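Local coordinates for putative glutathione-regulated potassium-efflux system protein KefB (Vibrio parahaemolyticus RIMD 2210633, PDB 3C85) that probably serves as a monovalent cation:proton antiporter for potassium efflux, this part being its nucleotide-binding TrkA-type regulatory domain, which can bind AMP, at residues A40-L45 with V106-L111; Q134-A139 with V153-N158. All blocks are in the same frame, centred on the assembly; numbering follows the deposited sequence.

Interaction 1 of 2, residues A40-L45 with V106-L111; sequences AQVLIL and VKLVLL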
ATOM      1  N   ALA A  40      -0.518 -14.067 -21.435  1.00 27.56           N
ATOM      2  CA  ALA A  40      -0.446 -13.508 -20.067  1.00 28.13           C
ATOM      3  C   ALA A  40       0.416 -14.386 -19.169  1.00 28.72           C
ATOM      4  O   ALA A  40       0.260 -15.610 -19.151  1.00 29.84           O
ATOM      5  CB  ALA A  40      -1.862 -13.350 -19.464  1.00 27.45           C
ATOM      6  N   GLN A  41       1.343 -13.757 -18.448  1.00 28.87           N
ATOM      7  CA  GLN A  41       2.229 -14.453 -17.539  1.00 28.00           C
ATOM      8  C   GLN A  41       1.797 -14.222 -16.090  1.00 27.19           C
ATOM      9  O   GLN A  41       2.226 -14.951 -15.187  1.00 26.90           O
ATOM     10  CB  GLN A  41       3.639 -13.956 -17.736  1.00 28.88           C
ATOM     11  CG  GLN A  41       4.237 -14.344 -19.097  1.00 31.04           C
ATOM     12  CD  GLN A  41       5.639 -13.840 -19.263  1.00 35.13           C
ATOM     13  OE1 GLN A  41       5.886 -12.808 -19.910  1.00 39.28           O
ATOM     14  NE2 GLN A  41       6.572 -14.560 -18.708  1.00 32.36           N
ATOM     15  N   VAL A  42       0.946 -13.208 -15.870  1.00 25.88           N
ATOM     16  CA  VAL A  42       0.436 -12.865 -14.526  1.00 24.57           C
ATOM     17  C   VAL A  42      -1.084 -12.853 -14.628  1.00 24.62           C
ATOM     18  O   VAL A  42      -1.615 -12.263 -15.554  1.00 24.01           O
ATOM     19  CB  VAL A  42       0.938 -11.462 -14.027  1.00 24.67           C
ATOM     20  CG1 VAL A  42       0.435 -11.168 -12.605  1.00 24.14           C
ATOM     21  CG2 VAL A  42       2.475 -11.392 -14.043  1.00 25.09           C
ATOM     22  N   LEU A  43      -1.764 -13.545 -13.719  1.00 22.74           N
ATOM     23  CA  LEU A  43      -3.208 -13.441 -13.588  1.00 23.73           C
ATOM     24  C   LEU A  43      -3.459 -12.596 -12.344  1.00 22.55           C
ATOM     25  O   LEU A  43      -2.927 -12.917 -11.272  1.00 23.80           O
ATOM     26  CB  LEU A  43      -3.794 -14.819 -13.387  1.00 24.31           C
ATOM     27  CG  LEU A  43      -5.232 -15.167 -13.635  1.00 29.65           C
ATOM     28  CD1 LEU A  43      -5.762 -14.678 -15.003  1.00 33.42           C
ATOM     29  CD2 LEU A  43      -5.256 -16.705 -13.606  1.00 32.65           C
ATOM     30  N   ILE A  44      -4.211 -11.504 -12.472  1.00 21.88           N
ATOM     31  CA  ILE A  44      -4.497 -10.654 -11.285  1.00 21.12           C
ATOM     32  C   ILE A  44      -5.973 -10.821 -10.935  1.00 21.53           C
ATOM     33  O   ILE A  44      -6.842 -10.432 -11.667  1.00 21.83           O
ATOM     34  CB  ILE A  44      -4.146  -9.178 -11.519  1.00 21.45           C
ATOM     35  CG1 ILE A  44      -2.654  -9.081 -11.934  1.00 19.27           C
ATOM     36  CG2 ILE A  44      -4.457  -8.332 -10.253  1.00 21.07           C
ATOM     37  CD1 ILE A  44      -2.225  -7.673 -12.251  1.00 20.07           C
ATOM     38  N   LEU A  45      -6.260 -11.464  -9.829  1.00 22.48           N
ATOM     39  CA  LEU A  45      -7.650 -11.736  -9.512  1.00 21.88           C
ATOM     40  C   LEU A  45      -8.182 -10.589  -8.644  1.00 24.02           C
ATOM     41  O   LEU A  45      -7.852 -10.503  -7.446  1.00 24.28           O
ATOM     42  CB  LEU A  45      -7.735 -13.061  -8.762  1.00 22.69           C
ATOM     43  CG  LEU A  45      -7.196 -14.294  -9.535  1.00 25.02           C
ATOM     44  CD1 LEU A  45      -7.320 -15.543  -8.659  1.00 24.95           C
ATOM     45  CD2 LEU A  45      -7.999 -14.469 -10.820  1.00 25.39           C
ATOM     46  N   VAL A 106       1.006 -18.838 -17.592  1.00 38.28           N
ATOM     47  CA  VAL A 106       0.834 -18.077 -16.306  1.00 37.19           C
ATOM     48  C   VAL A 106       1.812 -18.569 -15.249  1.00 35.92           C
ATOM     49  O   VAL A 106       1.740 -19.741 -14.863  1.00 36.35           O
ATOM     50  CB  VAL A 106      -0.626 -18.173 -15.756  1.00 36.47           C
ATOM     51  CG1 VAL A 106      -0.759 -17.531 -14.338  1.00 33.58           C
ATOM     52  CG2 VAL A 106      -1.590 -17.479 -16.667  1.00 37.50           C
ATOM     53  N   LYS A 107       2.714 -17.688 -14.793  1.00 33.77           N
ATOM     54  CA  LYS A 107       3.810 -18.022 -13.849  1.00 33.04           C
ATOM     55  C   LYS A 107       3.565 -17.436 -12.477  1.00 30.47           C
ATOM     56  O   LYS A 107       4.213 -17.830 -11.495  1.00 28.93           O
ATOM     57  CB  LYS A 107       5.161 -17.447 -14.322  1.00 33.58           C
ATOM     58  CG  LYS A 107       5.692 -18.059 -15.567  1.00 37.34           C
ATOM     59  CD  LYS A 107       7.015 -17.451 -15.946  1.00 42.34           C
ATOM     60  CE  LYS A 107       7.510 -18.103 -17.236  1.00 47.11           C
ATOM     61  NZ  LYS A 107       8.818 -17.514 -17.652  1.00 49.52           N
ATOM     62  N   LEU A 108       2.646 -16.472 -12.429  1.00 28.73           N
ATOM     63  CA  LEU A 108       2.320 -15.756 -11.213  1.00 27.91           C
ATOM     64  C   LEU A 108       0.844 -15.389 -11.142  1.00 26.49           C
ATOM     65  O   LEU A 108       0.253 -14.871 -12.108  1.00 27.57           O
ATOM     66  CB  LEU A 108       3.207 -14.516 -11.084  1.00 27.80           C
ATOM     67  CG  LEU A 108       2.915 -13.623  -9.864  1.00 27.01           C
ATOM     68  CD1 LEU A 108       3.233 -14.361  -8.514  1.00 25.65           C
ATOM     69  CD2 LEU A 108       3.656 -12.261  -9.997  1.00 28.71           C
ATOM     70  N   VAL A 109       0.224 -15.720 -10.015  1.00 25.29           N
ATOM     71  CA  VAL A 109      -1.131 -15.287  -9.746  1.00 23.81           C
ATOM     72  C   VAL A 109      -1.090 -14.327  -8.545  1.00 22.52           C
ATOM     73  O   VAL A 109      -0.482 -14.657  -7.511  1.00 22.22           O
ATOM     74  CB  VAL A 109      -2.095 -16.463  -9.449  1.00 23.30           C
ATOM     75  CG1 VAL A 109      -3.491 -15.897  -9.132  1.00 24.34           C
ATOM     76  CG2 VAL A 109      -2.143 -17.454 -10.621  1.00 24.87           C
ATOM     77  N   LEU A 110      -1.715 -13.144  -8.685  1.00 21.41           N
ATOM     78  CA  LEU A 110      -1.886 -12.192  -7.564  1.00 21.09           C
ATOM     79  C   LEU A 110      -3.305 -12.255  -7.017  1.00 21.62           C
ATOM     80  O   LEU A 110      -4.257 -12.076  -7.757  1.00 21.53           O
ATOM     81  CB  LEU A 110      -1.565 -10.755  -7.977  1.00 21.42           C
ATOM     82  CG  LEU A 110      -0.131 -10.549  -8.512  1.00 21.01           C
ATOM     83  CD1 LEU A 110       0.102  -9.043  -8.765  1.00 22.16           C
ATOM     84  CD2 LEU A 110       0.917 -11.071  -7.529  1.00 23.39           C
ATOM     85  N   LEU A 111      -3.458 -12.567  -5.756  1.00 20.58           N
ATOM     86  CA  LEU A 111      -4.747 -12.618  -5.146  1.00 21.68           C
ATOM     87  C   LEU A 111      -5.104 -11.237  -4.549  1.00 21.56           C
ATOM     88  O   LEU A 111      -4.606 -10.858  -3.540  1.00 21.60           O
ATOM     89  CB  LEU A 111      -4.787 -13.692  -4.083  1.00 21.40           C
ATOM     90  CG  LEU A 111      -4.421 -15.120  -4.475  1.00 22.79           C
ATOM     91  CD1 LEU A 111      -4.604 -16.028  -3.282  1.00 23.03           C
ATOM     92  CD2 LEU A 111      -5.271 -15.510  -5.565  1.00 25.10           C
TER
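Strands 42-45 and 108-111 run side by side and parallel, their axes 4.7 Å apart and 13° from alignment, with Leu43 and Leu110 trading backbone bonds with the facing strand. Leu43 N reaches Leu108 O, Leu110 N reaches Leu43 O at 2.9 Å, and Leu45 N closes the series on Leu110 O. At the entrance Gln41 O takes two donors: Lys107 N at 2.8 Å, tilted 27° out of the carbonyl plane, and Leu108 N at 3.2 Å.

Branched aliphatic side chains suit both faces, since each is buried. On one, Leu45 crosses Val109, its CD1 lying 3.9 Å from Val109 CG1, and the same methyl meets Leu111 CD2 at 3.7 Å, Leu45 and Leu111 lying alongside each other. Val109 offers CG1 because that branch stands opposite its own backbone N (chi1 178°); its other methyl, CG2, rests against Leu43 CB. On the opposite face Val42 CG1 meets Leu110 CG at 4.2 Å, and Leu110 CD1 lies beside Ile44 CG1. The polar residues keep to the entrance, where Phe179 of the second subunit packs on Gln41 and Lys107, whose extended chains run side by side; Lys107 NZ hydrogen-bonds Gln178 O of that subunit.

These are the central neighbouring strands of a parallel Rossmann-type sheet of order 3-2-1-4-5-6, and strand 42-45 leads into what is probably its glycine-rich GxGxxG turn. Helix 49-62 packs on the Val42, Ile44 and Leu110 face, through Tyr55, Ala54 and Leu58, while helix 116-128 packs on Leu45, Val109 and Leu111. Leu45 also touches Ala91, an AMP-binding residue, and strand 66-70 pairs with the other edge of strand 42-45.

Interaction 2 of 2, residues Q134-A139 with V153-N158; sequences QIAAIA and VDAAFN
Asp154 reaches across to the start of strand 134-139, where its OD2 accepts the Ile135 N-H at 2.8 Å through the anti lone pair, while its own N donates to Ile135 O. A carboxylate suits this place because it substitutes for a strand carbonyl before strand 155-158 begins.

Packing is close beside it: Ile135 CG2 meets Val153 CG1 at 3.9 Å, the two side chains crossing at about a right angle, and Ala137 CB touches the same methyl. Further along, Phe157 N bonds Ala137 O at 2.9 Å and Ala139 N bonds Phe157 O. The small methyls of Ala137, Ala139 and Ala156 suit a face on which helix 142-151 packs through Leu148, Gln144 and Leu145. Ile138 sets CG1 opposite its backbone N (chi1 -161°), bringing it 3.3 Å from Phe157 O.

The looser margin is the partly exposed end, where Asp154 is well bonded but Gln134 CB and CG merely skirt its OD2. Phe157, by contrast, is buried: its ring stacks on His170 of the second subunit. Asn158 ends the strand as N-cap of helix 159-175, its OD1 accepting from Ser161 N. Strand 134-139, helix 142-151 and strand 155-158 form a beta-alpha-beta unit of a Rossmann-type fold.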
ATOM      1  N   GLN A 134       3.648 -19.612  -9.184  1.00 29.54           N
ATOM      2  CA  GLN A 134       3.711 -18.982  -7.887  1.00 29.57           C
ATOM      3  C   GLN A 134       2.440 -18.190  -7.626  1.00 27.70           C
ATOM      4  O   GLN A 134       1.737 -17.853  -8.518  1.00 27.37           O
ATOM      5  CB  GLN A 134       4.959 -18.120  -7.792  1.00 28.57           C
ATOM      6  CG  GLN A 134       6.253 -18.872  -8.059  1.00 32.93           C
ATOM      7  CD  GLN A 134       7.473 -18.079  -7.804  1.00 32.86           C
ATOM      8  OE1 GLN A 134       8.125 -18.273  -6.815  1.00 41.66           O
ATOM      9  NE2 GLN A 134       7.790 -17.197  -8.678  1.00 33.58           N
ATOM     10  N   ILE A 135       2.154 -17.946  -6.379  1.00 26.54           N
ATOM     11  CA  ILE A 135       0.989 -17.203  -5.996  1.00 25.93           C
ATOM     12  C   ILE A 135       1.388 -16.237  -4.891  1.00 25.55           C
ATOM     13  O   ILE A 135       2.071 -16.607  -3.987  1.00 25.06           O
ATOM     14  CB  ILE A 135      -0.061 -18.106  -5.460  1.00 25.62           C
ATOM     15  CG1 ILE A 135      -0.432 -19.185  -6.459  1.00 26.41           C
ATOM     16  CG2 ILE A 135      -1.214 -17.361  -5.048  1.00 24.17           C
ATOM     17  CD1 ILE A 135      -1.247 -20.282  -5.875  1.00 27.79           C
ATOM     18  N   ALA A 136       0.948 -15.003  -5.014  1.00 25.47           N
ATOM     19  CA  ALA A 136       1.081 -14.010  -3.979  1.00 24.55           C
ATOM     20  C   ALA A 136      -0.248 -13.399  -3.597  1.00 24.32           C
ATOM     21  O   ALA A 136      -1.138 -13.332  -4.358  1.00 24.65           O
ATOM     22  CB  ALA A 136       2.033 -13.001  -4.328  1.00 24.66           C
ATOM     23  N   ALA A 137      -0.341 -12.995  -2.356  1.00 24.56           N
ATOM     24  CA  ALA A 137      -1.592 -12.531  -1.755  1.00 23.42           C
ATOM     25  C   ALA A 137      -1.366 -11.299  -0.896  1.00 23.67           C
ATOM     26  O   ALA A 137      -0.234 -11.008  -0.450  1.00 22.08           O
ATOM     27  CB  ALA A 137      -2.208 -13.631  -0.957  1.00 24.38           C
ATOM     28  N   ILE A 138      -2.434 -10.558  -0.660  1.00 22.98           N
ATOM     29  CA  ILE A 138      -2.361  -9.364   0.138  1.00 23.67           C
ATOM     30  C   ILE A 138      -3.565  -9.379   1.025  1.00 24.24           C
ATOM     31  O   ILE A 138      -4.594  -9.772   0.618  1.00 25.43           O
ATOM     32  CB  ILE A 138      -2.306  -8.103  -0.736  1.00 23.25           C
ATOM     33  CG1 ILE A 138      -1.776  -6.895   0.013  1.00 23.99           C
ATOM     34  CG2 ILE A 138      -3.600  -7.846  -1.414  1.00 25.10           C
ATOM     35  CD1 ILE A 138      -1.354  -5.822  -0.865  1.00 24.58           C
ATOM     36  N   ALA A 139      -3.390  -8.983   2.269  1.00 23.24           N
ATOM     37  CA  ALA A 139      -4.464  -8.967   3.218  1.00 22.39           C
ATOM     38  C   ALA A 139      -4.291  -7.908   4.321  1.00 22.74           C
ATOM     39  O   ALA A 139      -3.350  -7.204   4.339  1.00 22.01           O
ATOM     40  CB  ALA A 139      -4.644 -10.312   3.807  1.00 22.64           C
ATOM     41  N   VAL A 153       0.136 -20.151  -0.419  1.00 28.19           N
ATOM     42  CA  VAL A 153       0.664 -19.054  -1.271  1.00 27.72           C
ATOM     43  C   VAL A 153       2.168 -18.953  -1.028  1.00 27.20           C
ATOM     44  O   VAL A 153       2.642 -19.357   0.049  1.00 27.18           O
ATOM     45  CB  VAL A 153      -0.036 -17.654  -1.071  1.00 28.05           C
ATOM     46  CG1 VAL A 153      -1.598 -17.738  -1.170  1.00 28.41           C
ATOM     47  CG2 VAL A 153       0.412 -16.968   0.182  1.00 26.60           C
ATOM     48  N   ASP A 154       2.913 -18.425  -1.996  1.00 26.78           N
ATOM     49  CA  ASP A 154       4.373 -18.271  -1.874  1.00 26.74           C
ATOM     50  C   ASP A 154       4.838 -17.008  -1.121  1.00 26.84           C
ATOM     51  O   ASP A 154       5.909 -16.997  -0.461  1.00 26.96           O
ATOM     52  CB  ASP A 154       5.002 -18.334  -3.255  1.00 27.57           C
ATOM     53  CG  ASP A 154       4.664 -19.644  -3.998  1.00 27.94           C
ATOM     54  OD1 ASP A 154       5.305 -20.658  -3.731  1.00 32.91           O
ATOM     55  OD2 ASP A 154       3.743 -19.678  -4.833  1.00 28.39           O
ATOM     56  N   ALA A 155       4.059 -15.936  -1.217  1.00 25.52           N
ATOM     57  CA  ALA A 155       4.393 -14.678  -0.558  1.00 24.42           C
ATOM     58  C   ALA A 155       3.120 -13.981  -0.129  1.00 24.12           C
ATOM     59  O   ALA A 155       2.156 -14.014  -0.850  1.00 24.31           O
ATOM     60  CB  ALA A 155       5.178 -13.765  -1.498  1.00 24.41           C
ATOM     61  N   ALA A 156       3.120 -13.343   1.044  1.00 23.50           N
ATOM     62  CA  ALA A 156       1.912 -12.689   1.530  1.00 22.86           C
ATOM     63  C   ALA A 156       2.281 -11.337   2.138  1.00 22.79           C
ATOM     64  O   ALA A 156       3.178 -11.285   2.974  1.00 23.82           O
ATOM     65  CB  ALA A 156       1.253 -13.591   2.581  1.00 22.81           C
ATOM     66  N   PHE A 157       1.579 -10.259   1.748  1.00 21.32           N
ATOM     67  CA  PHE A 157       1.971  -8.915   2.146  1.00 21.58           C
ATOM     68  C   PHE A 157       0.796  -8.220   2.744  1.00 20.52           C
ATOM     69  O   PHE A 157      -0.352  -8.564   2.477  1.00 20.60           O
ATOM     70  CB  PHE A 157       2.507  -8.160   0.931  1.00 22.04           C
ATOM     71  CG  PHE A 157       3.805  -8.730   0.433  1.00 25.56           C
ATOM     72  CD1 PHE A 157       4.981  -8.600   1.212  1.00 27.74           C
ATOM     73  CD2 PHE A 157       3.851  -9.429  -0.765  1.00 26.73           C
ATOM     74  CE1 PHE A 157       6.169  -9.138   0.787  1.00 31.84           C
ATOM     75  CE2 PHE A 157       5.063  -9.979  -1.212  1.00 28.22           C
ATOM     76  CZ  PHE A 157       6.216  -9.822  -0.429  1.00 30.56           C
ATOM     77  N   ASN A 158       1.059  -7.262   3.591  1.00 21.13           N
ATOM     78  CA  ASN A 158      -0.041  -6.585   4.276  1.00 19.59           C
ATOM     79  C   ASN A 158      -0.456  -5.338   3.498  1.00 20.18           C
ATOM     80  O   ASN A 158       0.420  -4.533   3.133  1.00 18.84           O
ATOM     81  CB  ASN A 158       0.439  -6.171   5.682  1.00 20.30           C
ATOM     82  CG  ASN A 158      -0.656  -5.549   6.487  1.00 19.87           C
ATOM     83  OD1 ASN A 158      -1.027  -4.386   6.249  1.00 22.35           O
ATOM     84  ND2 ASN A 158      -1.192  -6.308   7.460  1.00 20.63           N
TER

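In the fold
Interactions 1 and 2 belong to one parallel sheet and are joined directly, because strand 108-111 pairs with strand 134-139: Leu111 N probably bonds Ala136 O at 2.8 Å, and Val109 O probably accepts from Ala136 N. Both are largely buried. Interaction 1 lies at the middle of the sheet between helices 49-62 and 116-128, and its bulky leucines and valines fill both faces; interaction 2 ends at an edge strand of the sheet within this chain, where alanines, a carboxylate and a helix cap take over. Helix 116-128 touches both contacts. Each also meets the second subunit, interaction 1 mainly near its polar entrance and interaction 2 mainly along segment 153-158.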